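Local coordinates for protein mRNA nuclease HepT (Shewanella oneidensis MR-1, PDB 6M6U) that cleaves mRNA as the bacteriostatic toxin of a type VII toxin-antitoxin system and is neutralised mostly through tri-AMPylation by its cognate antitoxin MntA, at residues 2-5 / 6-10; 16-19 / 20-23; 72-75 / 76-80. All blocks are in the same frame, centred on the assembly; numbering follows the deposited sequence.

Interaction 1: 2-5 / 6-10; sequences NDII and INKIA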
loop_
_atom_site.group_PDB
_atom_site.type_symbol
_atom_site.label_atom_id
_atom_site.label_comp_id
_atom_site.label_asym_id
_atom_site.label_seq_id
_atom_site.Cartn_x
_atom_site.Cartn_y
_atom_site.Cartn_z
ATOM N N ASN B 2 10.777 -5.739 -48.737
ATOM C CA ASN B 2 10.030 -5.858 -47.488
ATOM C C ASN B 2 8.600 -6.311 -47.774
ATOM O O ASN B 2 7.943 -5.764 -48.656
ATOM C CB ASN B 2 10.025 -4.527 -46.733
ATOM C CG ASN B 2 9.892 -4.705 -45.231
ATOM O OD1 ASN B 2 8.816 -5.027 -44.723
ATOM N ND2 ASN B 2 10.985 -4.489 -44.511
ATOM N N ASP B 3 8.118 -7.308 -47.025
ATOM C CA ASP B 3 6.793 -7.857 -47.298
ATOM C C ASP B 3 5.680 -6.890 -46.910
ATOM O O ASP B 3 4.610 -6.903 -47.529
ATOM C CB ASP B 3 6.609 -9.191 -46.574
ATOM C CG ASP B 3 7.168 -10.361 -47.359
ATOM O OD1 ASP B 3 7.467 -10.181 -48.559
ATOM O OD2 ASP B 3 7.301 -11.460 -46.780
ATOM N N ILE B 4 5.902 -6.056 -45.893
ATOM C CA ILE B 4 4.900 -5.061 -45.524
ATOM C C ILE B 4 4.762 -4.016 -46.624
ATOM O O ILE B 4 3.649 -3.648 -47.018
ATOM C CB ILE B 4 5.254 -4.416 -44.172
ATOM C CG1 ILE B 4 4.744 -5.285 -43.024
ATOM C CG2 ILE B 4 4.685 -3.007 -44.075
ATOM C CD1 ILE B 4 5.104 -4.755 -41.662
ATOM N N ILE B 5 5.894 -3.527 -47.136
ATOM C CA ILE B 5 5.862 -2.554 -48.222
ATOM C C ILE B 5 5.145 -3.137 -49.432
ATOM O O ILE B 5 4.306 -2.475 -50.054
ATOM C CB ILE B 5 7.292 -2.105 -48.578
ATOM C CG1 ILE B 5 7.927 -1.352 -47.409
ATOM C CG2 ILE B 5 7.280 -1.246 -49.834
ATOM C CD1 ILE B 5 7.190 -0.098 -47.026
ATOM N N ILE B 6 5.443 -4.395 -49.765
ATOM C CA ILE B 6 4.885 -5.017 -50.965
ATOM C C ILE B 6 3.370 -5.158 -50.853
ATOM O O ILE B 6 2.635 -4.859 -51.802
ATOM C CB ILE B 6 5.570 -6.373 -51.223
ATOM C CG1 ILE B 6 7.027 -6.162 -51.658
ATOM C CG2 ILE B 6 4.794 -7.179 -52.254
ATOM C CD1 ILE B 6 7.910 -7.389 -51.493
ATOM N N ASN B 7 2.877 -5.601 -49.694
ATOM C CA ASN B 7 1.436 -5.793 -49.541
ATOM C C ASN B 7 0.694 -4.464 -49.519
ATOM O O ASN B 7 -0.408 -4.354 -50.072
ATOM C CB ASN B 7 1.139 -6.600 -48.278
ATOM C CG ASN B 7 1.542 -8.056 -48.413
ATOM O OD1 ASN B 7 0.718 -8.914 -48.728
ATOM N ND2 ASN B 7 2.819 -8.338 -48.185
ATOM N N LYS B 8 1.277 -3.439 -48.891
ATOM C CA LYS B 8 0.632 -2.130 -48.882
ATOM C C LYS B 8 0.607 -1.518 -50.278
ATOM O O LYS B 8 -0.379 -0.874 -50.660
ATOM C CB LYS B 8 1.332 -1.199 -47.892
ATOM C CG LYS B 8 1.270 -1.670 -46.446
ATOM C CD LYS B 8 -0.163 -1.866 -45.973
ATOM C CE LYS B 8 -0.196 -2.470 -44.574
ATOM N NZ LYS B 8 -1.583 -2.645 -44.056
ATOM N N ILE B 9 1.683 -1.706 -51.053
ATOM C CA ILE B 9 1.675 -1.307 -52.461
ATOM C C ILE B 9 0.512 -1.971 -53.183
ATOM O O ILE B 9 -0.290 -1.308 -53.852
ATOM C CB ILE B 9 3.012 -1.659 -53.139
ATOM C CG1 ILE B 9 4.161 -0.814 -52.586
ATOM C CG2 ILE B 9 2.898 -1.486 -54.650
ATOM C CD1 ILE B 9 3.886 0.663 -52.571
ATOM N N ALA B 10 0.402 -3.296 -53.046
ATOM C CA ALA B 10 -0.671 -4.032 -53.710
ATOM C C ALA B 10 -2.043 -3.495 -53.319
ATOM O O ALA B 10 -2.948 -3.411 -54.158
ATOM C CB ALA B 10 -0.565 -5.521 -53.380
#

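Interaction 2: 16-19 / 20-23; sequences IKRI and QQVY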
loop_
_atom_site.group_PDB
_atom_site.type_symbol
_atom_site.label_atom_id
_atom_site.label_comp_id
_atom_site.label_asym_id
_atom_site.label_seq_id
_atom_site.Cartn_x
_atom_site.Cartn_y
_atom_site.Cartn_z
ATOM N N ILE B 16 -7.114 1.862 -55.908
ATOM C CA ILE B 16 -7.225 2.888 -56.948
ATOM C C ILE B 16 -8.064 2.371 -58.108
ATOM O O ILE B 16 -8.916 3.090 -58.653
ATOM C CB ILE B 16 -5.835 3.342 -57.429
ATOM C CG1 ILE B 16 -5.116 4.139 -56.342
ATOM C CG2 ILE B 16 -5.956 4.195 -58.689
ATOM C CD1 ILE B 16 -3.787 4.691 -56.793
ATOM N N LYS B 17 -7.840 1.111 -58.504
ATOM C CA LYS B 17 -8.689 0.508 -59.529
ATOM C C LYS B 17 -10.136 0.420 -59.062
ATOM O O LYS B 17 -11.061 0.658 -59.847
ATOM C CB LYS B 17 -8.167 -0.873 -59.923
ATOM C CG LYS B 17 -6.789 -0.861 -60.567
ATOM C CD LYS B 17 -6.650 -1.967 -61.614
ATOM C CE LYS B 17 -6.603 -3.350 -60.981
ATOM N NZ LYS B 17 -5.361 -3.568 -60.179
ATOM N N ARG B 18 -10.355 0.086 -57.785
ATOM C CA ARG B 18 -11.708 0.104 -57.239
ATOM C C ARG B 18 -12.335 1.489 -57.352
ATOM O O ARG B 18 -13.543 1.606 -57.591
ATOM C CB ARG B 18 -11.699 -0.362 -55.780
ATOM C CG ARG B 18 -11.624 -1.870 -55.606
ATOM C CD ARG B 18 -12.871 -2.534 -56.161
ATOM N NE ARG B 18 -14.075 -2.095 -55.460
ATOM C CZ ARG B 18 -15.289 -2.067 -56.002
ATOM N NH1 ARG B 18 -15.466 -2.443 -57.261
ATOM N NH2 ARG B 18 -16.328 -1.654 -55.286
ATOM N N ILE B 19 -11.535 2.548 -57.203
ATOM C CA ILE B 19 -12.062 3.906 -57.323
ATOM C C ILE B 19 -12.354 4.241 -58.781
ATOM O O ILE B 19 -13.419 4.777 -59.108
ATOM C CB ILE B 19 -11.091 4.927 -56.699
ATOM C CG1 ILE B 19 -11.075 4.794 -55.172
ATOM C CG2 ILE B 19 -11.461 6.350 -57.115
ATOM C CD1 ILE B 19 -9.727 5.070 -54.539
ATOM N N GLN B 20 -11.413 3.934 -59.679
ATOM C CA GLN B 20 -11.633 4.201 -61.098
ATOM C C GLN B 20 -12.813 3.400 -61.638
ATOM O O GLN B 20 -13.608 3.913 -62.435
ATOM C CB GLN B 20 -10.363 3.895 -61.889
ATOM C CG GLN B 20 -9.249 4.904 -61.645
ATOM C CD GLN B 20 -7.878 4.376 -62.017
ATOM O OE1 GLN B 20 -7.695 3.176 -62.233
ATOM N NE2 GLN B 20 -6.901 5.274 -62.088
ATOM N N GLN B 21 -12.953 2.150 -61.198
ATOM C CA GLN B 21 -14.036 1.305 -61.695
ATOM C C GLN B 21 -15.393 1.768 -61.175
ATOM O O GLN B 21 -16.374 1.793 -61.925
ATOM C CB GLN B 21 -13.773 -0.149 -61.306
ATOM C CG GLN B 21 -14.897 -1.112 -61.629
ATOM C CD GLN B 21 -14.427 -2.554 -61.620
ATOM O OE1 GLN B 21 -15.184 -3.467 -61.284
ATOM N NE2 GLN B 21 -13.165 -2.760 -61.996
ATOM N N VAL B 22 -15.468 2.139 -59.895
ATOM C CA VAL B 22 -16.746 2.527 -59.306
ATOM C C VAL B 22 -17.158 3.919 -59.768
ATOM O O VAL B 22 -18.347 4.191 -59.974
ATOM C CB VAL B 22 -16.668 2.430 -57.770
ATOM C CG1 VAL B 22 -17.864 3.113 -57.118
ATOM C CG2 VAL B 22 -16.604 0.975 -57.342
ATOM N N TYR B 23 -16.189 4.819 -59.950
ATOM C CA TYR B 23 -16.510 6.174 -60.388
ATOM C C TYR B 23 -16.841 6.225 -61.875
ATOM O O TYR B 23 -17.590 7.110 -62.306
ATOM C CB TYR B 23 -15.354 7.125 -60.049
ATOM C CG TYR B 23 -15.526 8.542 -60.559
ATOM C CD1 TYR B 23 -16.214 9.494 -59.813
ATOM C CD2 TYR B 23 -14.990 8.929 -61.782
ATOM C CE1 TYR B 23 -16.372 10.789 -60.281
ATOM C CE2 TYR B 23 -15.143 10.216 -62.256
ATOM C CZ TYR B 23 -15.834 11.141 -61.502
ATOM O OH TYR B 23 -15.983 12.422 -61.981
#

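Interaction 3: 72-75 / 76-80; sequences SFTL and LAQNN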
loop_
_atom_site.group_PDB
_atom_site.type_symbol
_atom_site.label_atom_id
_atom_site.label_comp_id
_atom_site.label_asym_id
_atom_site.label_seq_id
_atom_site.Cartn_x
_atom_site.Cartn_y
_atom_site.Cartn_z
ATOM N N SER B 72 4.014 11.740 -40.163
ATOM C CA SER B 72 4.782 10.616 -40.683
ATOM C C SER B 72 5.254 10.883 -42.105
ATOM O O SER B 72 6.360 10.479 -42.480
ATOM C CB SER B 72 3.948 9.340 -40.624
ATOM O OG SER B 72 4.763 8.204 -40.837
ATOM N N PHE B 73 4.424 11.547 -42.918
ATOM C CA PHE B 73 4.888 11.994 -44.229
ATOM C C PHE B 73 5.901 13.120 -44.091
ATOM O O PHE B 73 6.886 13.171 -44.838
ATOM C CB PHE B 73 3.710 12.448 -45.093
ATOM C CG PHE B 73 2.767 11.344 -45.460
ATOM C CD1 PHE B 73 3.221 10.225 -46.136
ATOM C CD2 PHE B 73 1.425 11.427 -45.135
ATOM C CE1 PHE B 73 2.356 9.205 -46.480
ATOM C CE2 PHE B 73 0.552 10.412 -45.478
ATOM C CZ PHE B 73 1.020 9.298 -46.154
ATOM N N THR B 74 5.671 14.035 -43.144
ATOM C CA THR B 74 6.613 15.125 -42.917
ATOM C C THR B 74 8.008 14.594 -42.614
ATOM O O THR B 74 8.999 15.093 -43.158
ATOM C CB THR B 74 6.120 16.020 -41.780
ATOM O OG1 THR B 74 4.878 16.630 -42.152
ATOM C CG2 THR B 74 7.136 17.104 -41.470
ATOM N N LEU B 75 8.106 13.564 -41.764
ATOM C CA LEU B 75 9.412 13.016 -41.407
ATOM C C LEU B 75 10.101 12.376 -42.608
ATOM O O LEU B 75 11.328 12.453 -42.739
ATOM C CB LEU B 75 9.280 12.003 -40.270
ATOM C CG LEU B 75 8.934 12.557 -38.880
ATOM C CD1 LEU B 75 8.895 11.435 -37.847
ATOM C CD2 LEU B 75 9.927 13.633 -38.452
ATOM N N LEU B 76 9.338 11.724 -43.488
ATOM C CA LEU B 76 9.936 11.172 -44.703
ATOM C C LEU B 76 10.503 12.273 -45.589
ATOM O O LEU B 76 11.542 12.087 -46.237
ATOM C CB LEU B 76 8.911 10.352 -45.484
ATOM C CG LEU B 76 8.306 9.122 -44.806
ATOM C CD1 LEU B 76 7.190 8.563 -45.672
ATOM C CD2 LEU B 76 9.374 8.063 -44.556
ATOM N N ALA B 77 9.830 13.428 -45.636
ATOM C CA ALA B 77 10.284 14.518 -46.494
ATOM C C ALA B 77 11.542 15.175 -45.938
ATOM O O ALA B 77 12.453 15.523 -46.698
ATOM C CB ALA B 77 9.169 15.549 -46.668
ATOM N N GLN B 78 11.611 15.359 -44.616
ATOM C CA GLN B 78 12.807 15.938 -44.010
ATOM C C GLN B 78 14.028 15.048 -44.189
ATOM O O GLN B 78 15.159 15.547 -44.148
ATOM C CB GLN B 78 12.574 16.215 -42.523
ATOM C CG GLN B 78 11.287 16.962 -42.236
ATOM C CD GLN B 78 11.094 17.249 -40.762
ATOM O OE1 GLN B 78 10.812 16.347 -39.974
ATOM N NE2 GLN B 78 11.233 18.514 -40.383
ATOM N N ASN B 79 13.829 13.747 -44.384
ATOM C CA ASN B 79 14.899 12.820 -44.714
ATOM C C ASN B 79 15.085 12.652 -46.219
ATOM O O ASN B 79 15.867 11.793 -46.644
ATOM C CB ASN B 79 14.631 11.465 -44.056
ATOM C CG ASN B 79 14.747 11.521 -42.543
ATOM O OD1 ASN B 79 15.831 11.348 -41.995
ATOM N ND2 ASN B 79 13.629 11.767 -41.863
ATOM N N ASN B 80 14.380 13.451 -47.023
ATOM C CA ASN B 80 14.505 13.462 -48.484
ATOM C C ASN B 80 14.244 12.095 -49.102
ATOM O O ASN B 80 14.868 11.727 -50.102
ATOM C CB ASN B 80 15.873 13.991 -48.926
ATOM C CG ASN B 80 15.950 15.500 -48.868
ATOM O OD1 ASN B 80 16.505 16.067 -47.929
ATOM N ND2 ASN B 80 15.377 16.159 -49.868
#

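Interaction 1: 2-5 / 6-10
Ile-6 N donates to Asn-2 O at 3.1 Å, and the same bond pattern climbs the first turns of the helix: Asn-7 to Asp-3, Lys-8 to Ile-4, and Ile-9 to Ile-5, where N meets O at 2.9 Å. With N-H...O angles of 154° to 164°, all four are good i to i+4 bonds. The carbonyl of Asp-3 is also met by a side chain. Asn-7 has CG beside its own backbone N (chi1 -71°), which folds the amide back along the helix; the modelled separation of ND2 from Asp-3 O is too short for its length to be trusted. On the apolar face Ile-5 CG2 lies 4.2 Å from Ile-9 CG1, the two side chains being set at a slant to one another. Ile-6 CG1 packs 3.2 Å from Asn-2 O. At the start of the helix, Ile-4 N makes a weak bond of 3.3 Å to Asn-2 OD1.

Further out, Ile-5 sits against Ile-53 and Ile-130, and Ile-9 against Ile-127. Lys-8, bent at chi2, carries its NZ into a salt bridge with Asp-52 and packs on His-102 of a second toxin subunit, while Asn-2, Asp-3 and Ile-4 pack on the antitoxin chain. The chemistry is therefore divided by face: Ile-5 and Ile-9 pack against neighbouring helices, Ile-6 stays near the surface, and the lysine charge is probably offset by an aspartate of helix 33-60.

Interaction 2: 16-19 / 20-23
Gln-20, Ile-19 and Arg-18 bury the most surface where 16-19 runs into 20-23. Gln-20 is extended beyond CG and lies alongside Ile-16, both pointing the same way, with NE2 3.7 Å from Ile-16 CG2; its backbone N donates to Ile-16 O at 2.8 Å. Ile-19 O accepts from Tyr-23 N at 2.9 Å, while the Ile-19 side chain packs on Asn-42, Val-116 and Leu-120.

Arg-18 doubles back. Bends at chi2 (-65°) and chi3 (-62°) bring one face of its guanidinium over Val-22, with Val-22 CG2 3.3 Å from Arg-18 NH2. Gln-21 OE1 stands at the edge of the same group, 4.2 Å from Arg-18 NH1, with the amide plane 82° from the guanidinium plane. Arg-18 NH2 is held by Asp-37 and Thr-34 of a second toxin subunit, the former through a salt bridge, so the methyl packing accompanies an intersubunit ionic contact.

Four successive i to i+4 backbone bonds show regular alpha-helix, of which 20-23 is the last turn in helix 3-23. Buried Ile-16 and Ile-19, turned to helices 109-118 and 120-131, against exposed Lys-17, Gln-20 and Gln-21 make it an amphipathic helix of an all-helical HEPN-type toxin.

Interaction 3: 72-75 / 76-80
Chi1 of -68° places CG of Asn-79 beside its own backbone N and swings the amide back under the preceding turn, where ND2 donates to Leu-75 O at 2.6 Å. The acceptor lies only 7° out of the amide plane. Asn-79 N reaches the same oxygen, Leu-75 O, from the opposite face of the carbonyl plane at 3.3 Å, so two donors of one residue grip it. Gln-78, extended beyond a CG that also sits beside its backbone N, brings OE1 to 3.2 Å from Leu-75 CD2 and its CD to 4.0 Å from Thr-74 CG2. Its backbone N donates to Thr-74 O at 3.0 Å, nearly along the C=O axis.

On the inner face Leu-76 CD1 approaches Phe-73 CD1 at 4.3 Å, obliquely to the ring. Phe-73 and Ala-77 pack against helix 84-102, and Leu-76 against Ala-54 and Asn-58 of helix 33-60. The polar ends bond to other helices: Ser-72 OG to Asn-55 of helix 33-60, and Thr-74 OG1 to Lys-91 of helix 84-102.

Asn-80 takes a positive phi of 57°, and its N bonds to Ala-77 O at 2.8 Å. Together with the bond from Leu-81 N to Leu-76 O, this defines a Schellman motif closing helix 69-78.

How the interactions relate
From the N terminus, interaction 1 forms in the opening turns of helix 3-23 and interaction 2 in its closing turns, their centres 20 Å apart and nearest atoms about 6 Å. Interaction 3 follows far later, at the end of helix 69-78. Each is local, between adjoining segments, so none closes a long loop; the three run in series without nesting or crossing. Interactions 1 and 2 both face helices 33-60 and 120-131, whereas interaction 3 joins 33-60 to 84-102, making helix 33-60 the element common to all. Interactions 2 and 3 lie on opposite sides of the chain's centre, with centres 29 Å apart.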